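Local coordinates for protein 3'-5'-exonuclease (Saccharomyces cerevisiae, PDB 3E2V) that probably cuts double-stranded DNA without obvious specificity and degrades it from the 3' end, as a magnesium-dependent nuclease of the TatD family, at residues L44-Q49 and P331-V336; P37-K42 and K354-P359; Q184-C189 and E215-G220; Q147-H152 and N191-S196. All coordinates share one frame; numbering follows the deposited sequence.

How the interactions relate
All four contacts lie around a TatD-type TIM barrel, in two pairs. Interactions 1 and 2 share helix 40-49, with centres about 8 Å apart, and tie this early helix to the late segments 331-336 and 354-359; interaction 2 is the buried one. They meet directly through a salt bridge from Arg46 to Glu358. Interactions 3 and 4, centres about 16 Å apart, fall in the middle of the chain, where helices 174-187 and 192-195 follow one another and the segments of the two contacts alternate. The centres of interactions 1 and 3 are about 40 Å apart, on opposite sides of the chain's centre. One pair thus joins distant sequence, the other elements closer together in the chain.

Interaction 1 (L44-Q49 and P331-V336); sequences LERAAQ and PAFKSV
With CG of Arg46 anti to its own carbonyl carbon (chi1 -71°) and the chain bending at chi3, the methylenes of this arginine are laid across the ring of Phe333. CG stands almost over the ring centre, 3.8 Å from the centroid of Phe333 and 11° off the ring normal, a CH-pi contact over the face. CB of Arg46 comes to 3.5 Å from Phe333 CE2, while CD of Arg46 lies over the CG-CD2 side of the Phe333 ring.

Gln49, one helical turn on, approaches differently. Its extended chain brings the amide to the far end of the ring, where NE2 lies 3.6 Å from Phe333 CE1, the amide and ring planes being steeply inclined at 68°. The phenyl group is therefore held by one arginine stem and one glutamine amide from the same helix face.

The bend at chi3 turns the guanidinium away from the aromatic ring, and its charge is spent elsewhere, on Glu358 through NE and on Asp39 through NH2. Met352 of strand 351-353 also touches both Arg46 and Phe333. The arrangement is plain packing of a loop aromatic, next to strand 334-336, on an outer helix of a TIM barrel.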
loop_
_atom_site.group_PDB
_atom_site.type_symbol
_atom_site.label_atom_id
_atom_site.label_comp_id
_atom_site.label_asym_id
_atom_site.label_seq_id
_atom_site.Cartn_x
_atom_site.Cartn_y
_atom_site.Cartn_z
ATOM N N LEU A 44 1.984 13.079 -12.138
ATOM C CA LEU A 44 1.864 11.862 -12.933
ATOM C C LEU A 44 2.679 11.961 -14.215
ATOM O O LEU A 44 3.258 10.963 -14.643
ATOM C CB LEU A 44 0.389 11.529 -13.192
ATOM C CG LEU A 44 -0.407 11.154 -11.926
ATOM C CD1 LEU A 44 -1.919 11.206 -12.167
ATOM C CD2 LEU A 44 -0.001 9.786 -11.342
ATOM N N GLU A 45 2.738 13.150 -14.801
ATOM C CA GLU A 45 3.604 13.402 -15.959
ATOM C C GLU A 45 5.082 13.178 -15.623
ATOM O O GLU A 45 5.823 12.573 -16.416
ATOM C CB GLU A 45 3.346 14.810 -16.524
ATOM C CG GLU A 45 1.940 14.937 -17.102
ATOM C CD GLU A 45 1.529 16.352 -17.507
ATOM O OE1 GLU A 45 2.260 17.322 -17.217
ATOM O OE2 GLU A 45 0.451 16.471 -18.133
ATOM N N ARG A 46 5.522 13.639 -14.451
ATOM C CA ARG A 46 6.901 13.405 -13.997
ATOM C C ARG A 46 7.169 11.907 -13.854
ATOM O O ARG A 46 8.224 11.410 -14.277
ATOM C CB ARG A 46 7.197 14.107 -12.672
ATOM C CG ARG A 46 7.279 15.614 -12.797
ATOM C CD ARG A 46 7.767 16.241 -11.526
ATOM N NE ARG A 46 6.803 16.251 -10.413
ATOM C CZ ARG A 46 5.838 17.156 -10.265
ATOM N NH1 ARG A 46 5.615 18.081 -11.207
ATOM N NH2 ARG A 46 5.054 17.103 -9.193
ATOM N N ALA A 47 6.221 11.184 -13.256
ATOM C CA ALA A 47 6.390 9.747 -13.085
ATOM C C ALA A 47 6.501 9.019 -14.437
ATOM O O ALA A 47 7.349 8.145 -14.617
ATOM C CB ALA A 47 5.236 9.180 -12.235
ATOM N N ALA A 48 5.639 9.392 -15.385
ATOM C CA ALA A 48 5.631 8.758 -16.716
ATOM C C ALA A 48 6.958 9.011 -17.434
ATOM O O ALA A 48 7.518 8.121 -18.097
ATOM C CB ALA A 48 4.475 9.269 -17.548
ATOM N N GLN A 49 7.479 10.220 -17.271
ATOM C CA GLN A 49 8.760 10.592 -17.866
ATOM C C GLN A 49 9.901 9.763 -17.279
ATOM O O GLN A 49 10.901 9.501 -17.965
ATOM C CB GLN A 49 9.009 12.093 -17.683
ATOM C CG GLN A 49 10.245 12.586 -18.432
ATOM C CD GLN A 49 10.323 14.095 -18.513
ATOM O OE1 GLN A 49 9.312 14.781 -18.742
ATOM N NE2 GLN A 49 11.517 14.619 -18.329
ATOM N N PRO A 331 17.968 15.512 -7.655
ATOM C CA PRO A 331 16.650 14.906 -7.838
ATOM C C PRO A 331 16.288 14.803 -9.322
ATOM O O PRO A 331 16.990 15.350 -10.175
ATOM C CB PRO A 331 15.717 15.886 -7.128
ATOM C CG PRO A 331 16.429 17.207 -7.215
ATOM C CD PRO A 331 17.876 16.863 -7.068
ATOM N N ALA A 332 15.190 14.116 -9.639
ATOM C CA ALA A 332 14.845 13.838 -11.039
ATOM C C ALA A 332 14.413 15.088 -11.822
ATOM O O ALA A 332 14.479 15.124 -13.056
ATOM C CB ALA A 332 13.763 12.769 -11.111
ATOM N N PHE A 333 13.932 16.078 -11.077
ATOM C CA PHE A 333 13.443 17.360 -11.595
ATOM C C PHE A 333 13.835 18.377 -10.534
ATOM O O PHE A 333 14.106 18.001 -9.397
ATOM C CB PHE A 333 11.911 17.331 -11.726
ATOM C CG PHE A 333 11.410 16.329 -12.729
ATOM C CD1 PHE A 333 11.240 16.690 -14.055
ATOM C CD2 PHE A 333 11.139 15.015 -12.351
ATOM C CE1 PHE A 333 10.799 15.769 -14.995
ATOM C CE2 PHE A 333 10.692 14.080 -13.285
ATOM C CZ PHE A 333 10.533 14.455 -14.609
ATOM N N LYS A 334 13.861 19.663 -10.891
ATOM C CA LYS A 334 14.211 20.694 -9.914
ATOM C C LYS A 334 13.204 20.634 -8.772
ATOM O O LYS A 334 12.016 20.470 -9.026
ATOM C CB LYS A 334 14.153 22.091 -10.542
ATOM C CG LYS A 334 14.580 23.229 -9.597
ATOM C CD LYS A 334 16.011 23.054 -9.122
ATOM C CE LYS A 334 16.407 24.011 -8.005
ATOM N NZ LYS A 334 17.688 23.536 -7.382
ATOM N N SER A 335 13.688 20.772 -7.541
ATOM C CA SER A 335 12.879 20.674 -6.324
ATOM C C SER A 335 12.918 22.026 -5.625
ATOM O O SER A 335 13.998 22.574 -5.402
ATOM C CB SER A 335 13.471 19.593 -5.419
ATOM O OG SER A 335 12.694 19.344 -4.263
ATOM N N VAL A 336 11.747 22.580 -5.315
ATOM C CA VAL A 336 11.651 23.887 -4.641
ATOM C C VAL A 336 10.873 23.763 -3.338
ATOM O O VAL A 336 10.132 22.793 -3.129
ATOM C CB VAL A 336 10.963 24.945 -5.535
ATOM C CG1 VAL A 336 11.806 25.274 -6.770
ATOM C CG2 VAL A 336 9.555 24.503 -5.949
#

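Interaction 2 (P37-K42 and K354-P359); sequences PADYVK and KGRNEP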
loop_
_atom_site.group_PDB
_atom_site.type_symbol
_atom_site.label_atom_id
_atom_site.label_comp_id
_atom_site.label_asym_id
_atom_site.label_seq_id
_atom_site.Cartn_x
_atom_site.Cartn_y
_atom_site.Cartn_z
ATOM N N PRO A 37 -1.720 25.306 -5.803
ATOM C CA PRO A 37 -2.776 24.482 -6.382
ATOM C C PRO A 37 -2.342 23.028 -6.495
ATOM O O PRO A 37 -1.161 22.761 -6.722
ATOM C CB PRO A 37 -2.974 25.089 -7.780
ATOM C CG PRO A 37 -2.528 26.529 -7.598
ATOM C CD PRO A 37 -1.330 26.406 -6.701
ATOM N N ALA A 38 -3.284 22.108 -6.329
ATOM C CA ALA A 38 -2.998 20.684 -6.479
ATOM C C ALA A 38 -2.281 20.453 -7.812
ATOM O O ALA A 38 -2.678 21.013 -8.843
ATOM C CB ALA A 38 -4.304 19.902 -6.447
ATOM N N ASP A 39 -1.236 19.617 -7.797
ATOM C CA ASP A 39 -0.404 19.425 -8.994
ATOM C C ASP A 39 -0.267 17.948 -9.329
ATOM O O ASP A 39 0.747 17.548 -9.896
ATOM C CB ASP A 39 0.977 20.059 -8.780
ATOM C CG ASP A 39 1.788 19.366 -7.685
ATOM O OD1 ASP A 39 1.220 18.925 -6.652
ATOM O OD2 ASP A 39 3.031 19.270 -7.846
ATOM N N TYR A 40 -1.269 17.138 -8.994
ATOM C CA TYR A 40 -1.112 15.691 -9.183
ATOM C C TYR A 40 -1.062 15.257 -10.644
ATOM O O TYR A 40 -0.459 14.246 -10.959
ATOM C CB TYR A 40 -2.114 14.879 -8.352
ATOM C CG TYR A 40 -3.557 15.299 -8.517
ATOM C CD1 TYR A 40 -4.311 14.863 -9.608
ATOM C CD2 TYR A 40 -4.170 16.117 -7.581
ATOM C CE1 TYR A 40 -5.641 15.245 -9.764
ATOM C CE2 TYR A 40 -5.503 16.493 -7.719
ATOM C CZ TYR A 40 -6.227 16.062 -8.812
ATOM O OH TYR A 40 -7.543 16.447 -8.945
ATOM N N VAL A 41 -1.650 16.023 -11.557
ATOM C CA VAL A 41 -1.519 15.668 -12.973
ATOM C C VAL A 41 -0.059 15.847 -13.433
ATOM O O VAL A 41 0.508 14.939 -14.044
ATOM C CB VAL A 41 -2.575 16.370 -13.882
ATOM C CG1 VAL A 41 -2.257 16.145 -15.345
ATOM C CG2 VAL A 41 -3.965 15.832 -13.569
ATOM N N LYS A 42 0.575 16.964 -13.075
ATOM C CA LYS A 42 2.011 17.150 -13.367
ATOM C C LYS A 42 2.895 16.114 -12.658
ATOM O O LYS A 42 3.900 15.643 -13.216
ATOM C CB LYS A 42 2.480 18.572 -13.029
ATOM C CG LYS A 42 2.057 19.574 -14.089
ATOM C CD LYS A 42 2.348 20.987 -13.635
ATOM C CE LYS A 42 1.710 22.011 -14.563
ATOM N NZ LYS A 42 2.646 22.417 -15.637
ATOM N N LYS A 354 10.396 20.130 -2.207
ATOM C CA LYS A 354 11.381 19.596 -1.261
ATOM C C LYS A 354 10.663 18.925 -0.096
ATOM O O LYS A 354 9.739 19.504 0.483
ATOM C CB LYS A 354 12.317 20.704 -0.750
ATOM C CG LYS A 354 13.145 21.351 -1.856
ATOM C CD LYS A 354 14.098 22.404 -1.314
ATOM C CE LYS A 354 14.948 23.019 -2.431
ATOM N NZ LYS A 354 15.850 22.028 -3.107
ATOM N N GLY A 355 11.070 17.697 0.220
ATOM C CA GLY A 355 10.479 16.949 1.321
ATOM C C GLY A 355 9.258 16.118 0.970
ATOM O O GLY A 355 8.814 15.324 1.794
ATOM N N ARG A 356 8.728 16.286 -0.237
ATOM C CA ARG A 356 7.533 15.553 -0.666
ATOM C C ARG A 356 7.961 14.508 -1.691
ATOM O O ARG A 356 8.325 14.837 -2.832
ATOM C CB ARG A 356 6.481 16.496 -1.274
ATOM C CG ARG A 356 5.169 15.807 -1.667
ATOM C CD ARG A 356 4.220 16.775 -2.355
ATOM N NE ARG A 356 4.632 17.035 -3.739
ATOM C CZ ARG A 356 3.899 17.657 -4.666
ATOM N NH1 ARG A 356 2.677 18.122 -4.394
ATOM N NH2 ARG A 356 4.401 17.816 -5.896
ATOM N N ASN A 357 7.917 13.238 -1.288
ATOM C CA ASN A 357 8.321 12.181 -2.213
ATOM C C ASN A 357 7.294 12.000 -3.332
ATOM O O ASN A 357 6.137 12.410 -3.195
ATOM C CB ASN A 357 8.578 10.880 -1.447
ATOM C CG ASN A 357 9.405 9.894 -2.237
ATOM O OD1 ASN A 357 10.087 10.257 -3.207
ATOM N ND2 ASN A 357 9.331 8.629 -1.841
ATOM N N GLU A 358 7.723 11.414 -4.455
ATOM C CA GLU A 358 6.851 11.224 -5.604
ATOM C C GLU A 358 7.052 9.866 -6.258
ATOM O O GLU A 358 8.133 9.275 -6.125
ATOM C CB GLU A 358 7.101 12.301 -6.664
ATOM C CG GLU A 358 6.871 13.725 -6.185
ATOM C CD GLU A 358 6.756 14.719 -7.334
ATOM O OE1 GLU A 358 6.893 14.309 -8.503
ATOM O OE2 GLU A 358 6.555 15.928 -7.063
ATOM N N PRO A 359 6.034 9.388 -6.995
ATOM C CA PRO A 359 6.205 8.115 -7.726
ATOM C C PRO A 359 7.335 8.137 -8.767
ATOM O O PRO A 359 7.863 7.064 -9.117
ATOM C CB PRO A 359 4.830 7.889 -8.385
ATOM C CG PRO A 359 4.178 9.254 -8.402
ATOM C CD PRO A 359 4.673 9.947 -7.156
#
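The carboxylate of Asp39 meets the guanidinium of Arg356 edge to edge, the two planes only 18° apart, so that Asp39 CG lies in the plane of the arginine group and over neither of its faces. This is the bidentate, end-on form of the Asp-Arg salt bridge, here joining the start of helix 40-49 to the loop that follows strand 351-353 in the TIM barrel fold. NH1 of Arg356 donates to OD1 of Asp39 at 2.8 Å, and NH2 of Arg356 to OD2 of Asp39 at the same 2.8 Å. Each oxygen offers its syn lone pair, and the bonds are nearly straight at 162° and 173°. Paired in this way, the two flat groups fix each other's rotation.

The side chains come from opposite directions. Arg356 runs out with CG anti to the backbone N, and its bend at chi3 presents NH1 and NH2 end-on to the carboxylate.

Both partners are buried, and further bonds share out their charge. Arg46, close by, probably helps to offset two acids whose oxygens, OD2 of Asp39 and OE2 of Glu358, lie 4.9 Å apart. The backbone O of Met25 takes a further bond from NH1 of Arg356. Glu358 completes the network from within the arginine's own segment: its OE2, approached on the anti side and from out of the carboxylate plane, accepts from Arg356 NH2 at 3.1 Å.

Interaction 3 (Q184-C189 and E215-G220); sequences QLKISC and ERFVVG
Leu185 makes the main first-shell contact with Phe217, its CB resting over one face of the phenyl ring. That carbon is 3.4 Å from Phe217 CZ and 24° off the ring normal as seen from the centroid, a CH-pi contact displaced toward the rim. The leucine's CD1 comes down on the same side, beyond the rim, 3.7 Å from Phe217 CE2, so CB and one methyl branch press on the ring together. Lys186 takes the edge: its CG lies in the ring plane, 3.9 Å from Phe217 CZ, and its extended chain crosses the aromatic side chain at about a right angle. Obliquely placed, SG of Cys189 adds a sulfur-aromatic contact, 4.3 Å from Phe217 CD1.

Torsions set the ring in place. With CG of Phe217 anti to its carbonyl carbon (chi1 -73°), the phenyl group projects from helix 207-219 toward the 184-189 segment. That segment is tied down by Ser188, whose OG donates to the backbone O of Leu185 at 2.7 Å and also bonds Arg248.

Farther out, the ammonium group of Lys186 leads away from the ring to salt bridges with Asp223 and Glu183. Phe221 meets Phe217 edge-to-face, and Phe244 and Tyr242 also touch it, extending the aromatic cluster. An aromatic side chain thus packs helix 207-219 against the later part of helix 174-187 in the outer layer of a TIM barrel, where strand 199-204 runs between the two helices in sequence.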
loop_
_atom_site.group_PDB
_atom_site.type_symbol
_atom_site.label_atom_id
_atom_site.label_comp_id
_atom_site.label_asym_id
_atom_site.label_seq_id
_atom_site.Cartn_x
_atom_site.Cartn_y
_atom_site.Cartn_z
ATOM N N GLN A 184 -12.540 -8.075 7.923
ATOM C CA GLN A 184 -12.257 -7.707 6.534
ATOM C C GLN A 184 -11.655 -8.848 5.732
ATOM O O GLN A 184 -11.951 -9.004 4.548
ATOM C CB GLN A 184 -11.380 -6.448 6.480
ATOM C CG GLN A 184 -12.159 -5.190 6.907
ATOM C CD GLN A 184 -11.296 -3.951 6.829
ATOM O OE1 GLN A 184 -11.281 -3.270 5.803
ATOM N NE2 GLN A 184 -10.524 -3.683 7.891
ATOM N N LEU A 185 -10.815 -9.664 6.370
ATOM C CA LEU A 185 -10.344 -10.858 5.689
ATOM C C LEU A 185 -11.517 -11.765 5.329
ATOM O O LEU A 185 -11.547 -12.336 4.249
ATOM C CB LEU A 185 -9.302 -11.604 6.523
ATOM C CG LEU A 185 -7.953 -10.896 6.657
ATOM C CD1 LEU A 185 -7.120 -11.639 7.676
ATOM C CD2 LEU A 185 -7.223 -10.790 5.300
ATOM N N LYS A 186 -12.482 -11.881 6.232
ATOM C CA LYS A 186 -13.647 -12.716 5.933
ATOM C C LYS A 186 -14.423 -12.165 4.738
ATOM O O LYS A 186 -14.783 -12.895 3.817
ATOM C CB LYS A 186 -14.561 -12.815 7.145
ATOM C CG LYS A 186 -14.022 -13.660 8.290
ATOM C CD LYS A 186 -14.981 -13.575 9.476
ATOM C CE LYS A 186 -14.447 -14.321 10.690
ATOM N NZ LYS A 186 -15.336 -14.067 11.886
ATOM N N ILE A 187 -14.669 -10.867 4.753
ATOM C CA ILE A 187 -15.374 -10.218 3.644
ATOM C C ILE A 187 -14.672 -10.472 2.322
ATOM O O ILE A 187 -15.318 -10.735 1.313
ATOM C CB ILE A 187 -15.542 -8.694 3.899
ATOM C CG1 ILE A 187 -16.703 -8.456 4.863
ATOM C CG2 ILE A 187 -15.718 -7.916 2.583
ATOM C CD1 ILE A 187 -16.743 -7.026 5.356
ATOM N N SER A 188 -13.343 -10.445 2.340
ATOM C CA SER A 188 -12.549 -10.619 1.121
ATOM C C SER A 188 -12.662 -12.037 0.543
ATOM O O SER A 188 -12.171 -12.304 -0.554
ATOM C CB SER A 188 -11.079 -10.298 1.402
ATOM O OG SER A 188 -10.406 -11.392 2.012
ATOM N N CYS A 189 -13.250 -12.938 1.335
ATOM C CA CYS A 189 -13.487 -14.346 0.948
ATOM C C CYS A 189 -14.950 -14.681 0.656
ATOM O O CYS A 189 -15.269 -15.835 0.330
ATOM C CB CYS A 189 -12.990 -15.316 2.049
ATOM S SG CYS A 189 -11.220 -15.267 2.370
ATOM N N GLU A 215 -2.512 -17.104 9.188
ATOM C CA GLU A 215 -2.326 -18.557 9.110
ATOM C C GLU A 215 -3.659 -19.290 9.145
ATOM O O GLU A 215 -3.813 -20.326 8.461
ATOM C CB GLU A 215 -1.409 -19.055 10.223
ATOM C CG GLU A 215 -1.005 -20.510 10.081
ATOM C CD GLU A 215 -1.953 -21.459 10.811
ATOM O OE1 GLU A 215 -2.898 -20.991 11.488
ATOM O OE2 GLU A 215 -1.739 -22.691 10.711
ATOM N N ARG A 216 -4.614 -18.775 9.928
ATOM C CA ARG A 216 -5.935 -19.415 9.975
ATOM C C ARG A 216 -6.641 -19.388 8.620
ATOM O O ARG A 216 -7.339 -20.336 8.256
ATOM C CB ARG A 216 -6.821 -18.805 11.061
ATOM C CG ARG A 216 -6.327 -19.151 12.447
ATOM C CD ARG A 216 -7.411 -18.951 13.499
ATOM N NE ARG A 216 -8.034 -17.635 13.415
ATOM C CZ ARG A 216 -7.586 -16.542 14.036
ATOM N NH1 ARG A 216 -6.514 -16.586 14.826
ATOM N NH2 ARG A 216 -8.219 -15.399 13.875
ATOM N N PHE A 217 -6.455 -18.305 7.861
ATOM C CA PHE A 217 -7.015 -18.221 6.520
ATOM C C PHE A 217 -6.196 -19.012 5.485
ATOM O O PHE A 217 -6.745 -19.494 4.502
ATOM C CB PHE A 217 -7.089 -16.753 6.094
ATOM C CG PHE A 217 -8.173 -15.967 6.792
ATOM C CD1 PHE A 217 -9.433 -15.802 6.196
ATOM C CD2 PHE A 217 -7.954 -15.409 8.054
ATOM C CE1 PHE A 217 -10.444 -15.082 6.850
ATOM C CE2 PHE A 217 -8.957 -14.670 8.699
ATOM C CZ PHE A 217 -10.203 -14.520 8.104
ATOM N N VAL A 218 -4.883 -19.118 5.694
ATOM C CA VAL A 218 -4.040 -19.903 4.787
ATOM C C VAL A 218 -4.407 -21.393 4.863
ATOM O O VAL A 218 -4.549 -22.057 3.820
ATOM C CB VAL A 218 -2.522 -19.679 5.091
ATOM C CG1 VAL A 218 -1.656 -20.743 4.390
ATOM C CG2 VAL A 218 -2.100 -18.267 4.663
ATOM N N VAL A 219 -4.597 -21.895 6.088
ATOM C CA VAL A 219 -4.957 -23.311 6.312
ATOM C C VAL A 219 -6.448 -23.546 6.168
ATOM O O VAL A 219 -6.859 -24.590 5.655
ATOM C CB VAL A 219 -4.477 -23.801 7.686
ATOM C CG1 VAL A 219 -4.944 -25.253 7.936
ATOM C CG2 VAL A 219 -2.955 -23.691 7.742
ATOM N N GLY A 220 -7.247 -22.566 6.584
ATOM C CA GLY A 220 -8.712 -22.666 6.587
ATOM C C GLY A 220 -9.274 -22.799 7.995
ATOM O O GLY A 220 -8.677 -23.452 8.852
#

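Interaction 4 (Q147-H152 and N191-S196); sequences QQAKPH and NDKLSS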
loop_
_atom_site.group_PDB
_atom_site.type_symbol
_atom_site.label_atom_id
_atom_site.label_comp_id
_atom_site.label_asym_id
_atom_site.label_seq_id
_atom_site.Cartn_x
_atom_site.Cartn_y
_atom_site.Cartn_z
ATOM N N GLN A 147 -19.790 -3.419 -5.652
ATOM C CA GLN A 147 -20.154 -2.394 -6.638
ATOM C C GLN A 147 -18.956 -2.092 -7.533
ATOM O O GLN A 147 -19.071 -2.033 -8.759
ATOM C CB GLN A 147 -20.623 -1.104 -5.946
ATOM C CG GLN A 147 -20.751 0.111 -6.906
ATOM C CD GLN A 147 -20.838 1.483 -6.221
ATOM O OE1 GLN A 147 -19.932 1.911 -5.488
ATOM N NE2 GLN A 147 -21.930 2.202 -6.501
ATOM N N GLN A 148 -17.799 -1.897 -6.907
ATOM C CA GLN A 148 -16.611 -1.521 -7.659
ATOM C C GLN A 148 -15.969 -2.667 -8.439
ATOM O O GLN A 148 -15.307 -2.437 -9.445
ATOM C CB GLN A 148 -15.594 -0.830 -6.736
ATOM C CG GLN A 148 -16.128 0.470 -6.131
ATOM C CD GLN A 148 -16.408 1.520 -7.179
ATOM O OE1 GLN A 148 -15.584 1.760 -8.066
ATOM N NE2 GLN A 148 -17.575 2.148 -7.094
ATOM N N ALA A 149 -16.183 -3.897 -7.992
ATOM C CA ALA A 149 -15.623 -5.061 -8.667
ATOM C C ALA A 149 -16.438 -5.461 -9.899
ATOM O O ALA A 149 -15.954 -6.228 -10.741
ATOM C CB ALA A 149 -15.518 -6.229 -7.698
ATOM N N LYS A 150 -17.664 -4.937 -9.980
ATOM C CA LYS A 150 -18.624 -5.262 -11.056
ATOM C C LYS A 150 -18.074 -5.121 -12.484
ATOM O O LYS A 150 -18.031 -6.114 -13.223
ATOM C CB LYS A 150 -19.882 -4.394 -10.937
ATOM C CG LYS A 150 -20.982 -4.910 -10.055
ATOM C CD LYS A 150 -22.318 -4.382 -10.595
ATOM C CE LYS A 150 -23.235 -3.869 -9.488
ATOM N NZ LYS A 150 -24.087 -4.950 -8.932
ATOM N N PRO A 151 -17.659 -3.899 -12.882
ATOM C CA PRO A 151 -17.313 -3.688 -14.285
ATOM C C PRO A 151 -16.095 -4.499 -14.705
ATOM O O PRO A 151 -15.141 -4.616 -13.940
ATOM C CB PRO A 151 -17.006 -2.191 -14.349
ATOM C CG PRO A 151 -17.655 -1.599 -13.133
ATOM C CD PRO A 151 -17.476 -2.662 -12.100
ATOM N N HIS A 152 -16.135 -5.057 -15.918
ATOM C CA HIS A 152 -15.024 -5.850 -16.453
ATOM C C HIS A 152 -13.702 -5.073 -16.453
ATOM O O HIS A 152 -12.639 -5.666 -16.285
ATOM C CB HIS A 152 -15.351 -6.332 -17.876
ATOM C CG HIS A 152 -15.296 -5.242 -18.902
ATOM N ND1 HIS A 152 -14.250 -5.110 -19.793
ATOM C CD2 HIS A 152 -16.136 -4.208 -19.151
ATOM C CE1 HIS A 152 -14.459 -4.053 -20.557
ATOM N NE2 HIS A 152 -15.595 -3.488 -20.187
ATOM N N ASN A 191 -17.278 -14.088 -1.603
ATOM C CA ASN A 191 -17.753 -14.536 -2.905
ATOM C C ASN A 191 -16.572 -14.801 -3.832
ATOM O O ASN A 191 -15.434 -14.416 -3.516
ATOM C CB ASN A 191 -18.778 -13.543 -3.484
ATOM C CG ASN A 191 -18.176 -12.179 -3.816
ATOM O OD1 ASN A 191 -17.201 -12.083 -4.558
ATOM N ND2 ASN A 191 -18.778 -11.119 -3.278
ATOM N N ASP A 192 -16.817 -15.461 -4.962
ATOM C CA ASP A 192 -15.722 -15.885 -5.840
ATOM C C ASP A 192 -14.896 -14.728 -6.405
ATOM O O ASP A 192 -13.677 -14.827 -6.505
ATOM C CB ASP A 192 -16.225 -16.782 -6.978
ATOM C CG ASP A 192 -16.685 -18.151 -6.496
ATOM O OD1 ASP A 192 -16.438 -18.531 -5.324
ATOM O OD2 ASP A 192 -17.304 -18.866 -7.311
ATOM N N LYS A 193 -15.562 -13.634 -6.765
ATOM C CA LYS A 193 -14.863 -12.520 -7.395
ATOM C C LYS A 193 -13.891 -11.866 -6.416
ATOM O O LYS A 193 -12.714 -11.702 -6.728
ATOM C CB LYS A 193 -15.843 -11.492 -7.946
ATOM C CG LYS A 193 -15.204 -10.486 -8.919
ATOM C CD LYS A 193 -16.191 -9.391 -9.360
ATOM C CE LYS A 193 -17.286 -9.908 -10.298
ATOM N NZ LYS A 193 -18.363 -8.885 -10.544
ATOM N N LEU A 194 -14.378 -11.528 -5.229
ATOM C CA LEU A 194 -13.501 -10.927 -4.220
ATOM C C LEU A 194 -12.422 -11.895 -3.762
ATOM O O LEU A 194 -11.312 -11.477 -3.478
ATOM C CB LEU A 194 -14.296 -10.419 -3.027
ATOM C CG LEU A 194 -15.316 -9.294 -3.313
ATOM C CD1 LEU A 194 -15.878 -8.745 -2.015
ATOM C CD2 LEU A 194 -14.711 -8.169 -4.180
ATOM N N SER A 195 -12.738 -13.185 -3.709
ATOM C CA SER A 195 -11.764 -14.190 -3.256
ATOM C C SER A 195 -10.496 -14.228 -4.111
ATOM O O SER A 195 -9.443 -14.647 -3.639
ATOM C CB SER A 195 -12.398 -15.584 -3.206
ATOM O OG SER A 195 -13.370 -15.677 -2.178
ATOM N N SER A 196 -10.598 -13.770 -5.352
ATOM C CA SER A 196 -9.467 -13.796 -6.279
ATOM C C SER A 196 -8.614 -12.536 -6.162
ATOM O O SER A 196 -7.492 -12.500 -6.665
ATOM C CB SER A 196 -9.972 -13.937 -7.726
ATOM O OG SER A 196 -10.691 -12.788 -8.153
#
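In the outer layer of the TIM barrel, the later part of helix 132-149 packs against the short, irregular helix 192-195, with Ala149 facing Lys193 and Leu194. The small methyl group of Ala149 lets the two backbones come near, the CA atoms of Ala149 and Lys193 being the nearest pair across the contact. CB of this alanine touches CD of Lys193 at 3.6 Å and, less closely, CD2 of Leu194 at 4.1 Å.

Lys193 contributes mainly its aliphatic stem. Leaving the helix with CG anti to the backbone N (chi1 -165°), it bends at chi3 and passes alongside Ala149, where CD lies 3.5 Å from the backbone O of that residue. Its ammonium nitrogen continues to Lys150, with NZ of Lys193 3.7 Å from CA of Lys150. The contact is therefore mostly aliphatic, buried at Ala149 and Leu194, with the backbone O of Ala149 and the ammonium of Lys193 at its exposed side. On the buried side, Leu194 also packs on Tyr142, Met145 and Asn146, and Ala149 on Phe156.

Asn191 N-caps the short helix and links it to helix 132-149, since its ND2 bonds Tyr142 and Asn146. The backbone O of Asn191 accepts from both N and OG of Ser195. Its side-chain OD1 closes the cap, accepting from Leu194 N at 3.0 Å with a nearly straight N-H...O angle of 176°.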